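Papain-like cysteine protease (Porcine reproductive and respiratory syndrome virus, PDB 3MTV) acts as a papain-like cysteine protease and metal-dependent nuclease, and probably helps the virus to block host mRNA export and interferon signalling. Local coordinates at residues W21-G26 against P50-V55. Numbering follows the deposited sequence.
Sequences WAPRGG and PPHHVV
The indole of Trp21 lies against Pro51, with one face turned to the start of the 50-53 turn. CG, carried by CB, sits between the backbone N and the carbonyl carbon (chi1 70°), which brings the ring beside the pyrrolidine. The pyrrole part takes the backbone: Pro51 CA stands 3.7 Å from the centroid of the five-membered ring of Trp21, 19° off its normal, a CH-pi contact over the face. NE1 of Trp21 approaches Pro50 C to 3.3 Å and makes a weak hydrogen bond to Phe49 O. Farther out the benzo part meets the proline ring itself, with Trp21 CZ2 3.6 Å from Pro51 CG and CH2 next to the same atom. The rings of His46, on helix 39-48, and Trp21 pack edge-to-face. A weak, bent hydrogen bond joins the main chains, His52 N to Trp21 O at 2.9 Å with an angle of 129° at the hydrogen. The side chains of His52 and Pro23 cross at about a right angle, with His52 CE1 3.7 Å from Pro23 CD and close to Ala22 CB as well. Both its nitrogens look to the second subunit: ND1 bonds Tyr13 OH and NE2 bonds Arg24 O of that chain, so this histidine ties the turn to the second subunit. His53 steadies the turn from within, its ND1 donating to Pro51 O at 3.0 Å, while NE2 bonds Ser155 OG. Pro50 to His53 form a type II beta turn, with His52 at positive phi in its third position. The turn leads into the short strand 54-56, outermost in the sheet within this chain, which pairs antiparallel with strand 18-23 in the four-stranded sheet of the N-terminal part of nsp1-beta.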
loop_
_atom_site.group_PDB
_atom_site.type_symbol
_atom_site.label_atom_id
_atom_site.label_comp_id
_atom_site.label_asym_id
_atom_site.label_seq_id
_atom_site.Cartn_x
_atom_site.Cartn_y
_atom_site.Cartn_z
ATOM N N TRP A 21 -1.130 -1.794 -6.043
ATOM C CA TRP A 21 -1.312 -0.365 -6.024
ATOM C C TRP A 21 -2.151 0.056 -4.839
ATOM O O TRP A 21 -2.752 -0.761 -4.258
ATOM C CB TRP A 21 -1.995 0.084 -7.290
ATOM C CG TRP A 21 -3.480 -0.306 -7.452
ATOM C CD1 TRP A 21 -3.957 -1.529 -7.869
ATOM C CD2 TRP A 21 -4.646 0.499 -7.224
ATOM N NE1 TRP A 21 -5.346 -1.528 -7.929
ATOM C CE2 TRP A 21 -5.794 -0.298 -7.571
ATOM C CE3 TRP A 21 -4.844 1.799 -6.779
ATOM C CZ2 TRP A 21 -7.107 0.145 -7.462
ATOM C CZ3 TRP A 21 -6.190 2.297 -6.709
ATOM C CH2 TRP A 21 -7.294 1.442 -7.028
ATOM N N ALA A 22 -2.283 1.347 -4.584
ATOM C CA ALA A 22 -3.012 1.822 -3.435
ATOM C C ALA A 22 -3.408 3.247 -3.705
ATOM O O ALA A 22 -2.784 3.880 -4.551
ATOM C CB ALA A 22 -2.124 1.734 -2.244
ATOM N N PRO A 23 -4.412 3.788 -2.976
ATOM C CA PRO A 23 -4.767 5.195 -3.259
ATOM C C PRO A 23 -3.682 6.149 -2.723
ATOM O O PRO A 23 -2.841 5.657 -1.963
ATOM C CB PRO A 23 -6.149 5.392 -2.606
ATOM C CG PRO A 23 -6.645 4.073 -2.365
ATOM C CD PRO A 23 -5.428 3.135 -2.155
ATOM N N ARG A 24 -3.675 7.427 -3.144
ATOM C CA ARG A 24 -2.485 8.275 -3.120
ATOM C C ARG A 24 -2.532 8.641 -1.676
ATOM O O ARG A 24 -1.617 8.293 -0.863
ATOM C CB ARG A 24 -2.632 9.503 -4.058
ATOM C CG ARG A 24 -1.605 10.685 -3.993
ATOM C CD ARG A 24 -1.938 11.723 -5.170
ATOM N NE ARG A 24 -1.545 13.142 -4.907
ATOM C CZ ARG A 24 -0.605 13.914 -5.559
ATOM N NH1 ARG A 24 0.168 13.476 -6.645
ATOM N NH2 ARG A 24 -0.442 15.199 -5.104
ATOM N N GLY A 25 -3.668 9.214 -1.342
ATOM C CA GLY A 25 -3.745 10.004 -0.146
ATOM C C GLY A 25 -3.971 11.465 -0.483
ATOM O O GLY A 25 -4.410 11.800 -1.600
ATOM N N GLY A 26 -3.619 12.342 0.443
ATOM C CA GLY A 26 -3.683 13.780 0.204
ATOM C C GLY A 26 -2.547 14.409 -0.639
ATOM O O GLY A 26 -1.513 13.733 -1.133
ATOM N N PRO A 50 -7.827 -4.942 -7.801
ATOM C CA PRO A 50 -8.219 -3.958 -6.788
ATOM C C PRO A 50 -6.995 -3.572 -5.907
ATOM O O PRO A 50 -6.039 -4.381 -5.770
ATOM C CB PRO A 50 -9.246 -4.764 -5.983
ATOM C CG PRO A 50 -8.694 -6.240 -6.064
ATOM C CD PRO A 50 -8.154 -6.358 -7.408
ATOM N N PRO A 51 -7.069 -2.434 -5.199
ATOM C CA PRO A 51 -5.966 -1.897 -4.421
ATOM C C PRO A 51 -5.501 -2.926 -3.444
ATOM O O PRO A 51 -6.277 -3.681 -3.069
ATOM C CB PRO A 51 -6.622 -0.812 -3.686
ATOM C CG PRO A 51 -8.059 -0.684 -4.134
ATOM C CD PRO A 51 -8.349 -1.974 -4.660
ATOM N N HIS A 52 -4.223 -3.068 -3.188
ATOM C CA HIS A 52 -3.748 -3.640 -1.939
ATOM C C HIS A 52 -3.649 -5.048 -2.166
ATOM O O HIS A 52 -3.228 -5.810 -1.241
ATOM C CB HIS A 52 -4.666 -3.390 -0.696
ATOM C CG HIS A 52 -5.021 -1.929 -0.412
ATOM N ND1 HIS A 52 -4.080 -0.932 -0.153
ATOM C CD2 HIS A 52 -6.233 -1.316 -0.314
ATOM C CE1 HIS A 52 -4.716 0.216 0.058
ATOM N NE2 HIS A 52 -6.032 0.006 -0.001
ATOM N N HIS A 53 -3.981 -5.447 -3.395
ATOM C CA HIS A 53 -3.516 -6.793 -3.700
ATOM C C HIS A 53 -2.310 -6.814 -4.551
ATOM O O HIS A 53 -2.208 -6.017 -5.464
ATOM C CB HIS A 53 -4.541 -7.706 -4.312
ATOM C CG HIS A 53 -5.849 -7.751 -3.592
ATOM N ND1 HIS A 53 -6.603 -6.624 -3.331
ATOM C CD2 HIS A 53 -6.548 -8.805 -3.103
ATOM C CE1 HIS A 53 -7.708 -6.988 -2.719
ATOM N NE2 HIS A 53 -7.698 -8.298 -2.584
ATOM N N VAL A 54 -1.448 -7.765 -4.222
ATOM C CA VAL A 54 -0.178 -8.030 -4.837
ATOM C C VAL A 54 -0.289 -9.109 -5.928
ATOM O O VAL A 54 -0.952 -10.160 -5.763
ATOM C CB VAL A 54 0.749 -8.481 -3.681
ATOM C CG1 VAL A 54 1.569 -9.612 -4.035
ATOM C CG2 VAL A 54 1.615 -7.247 -3.183
ATOM N N VAL A 55 0.398 -8.882 -7.036
ATOM C CA VAL A 55 0.322 -9.744 -8.240
ATOM C C VAL A 55 1.654 -9.961 -8.984
ATOM O O VAL A 55 2.434 -9.044 -9.095
ATOM C CB VAL A 55 -0.642 -9.134 -9.308
ATOM C CG1 VAL A 55 -1.867 -8.635 -8.719
ATOM C CG2 VAL A 55 -0.066 -7.966 -9.929
#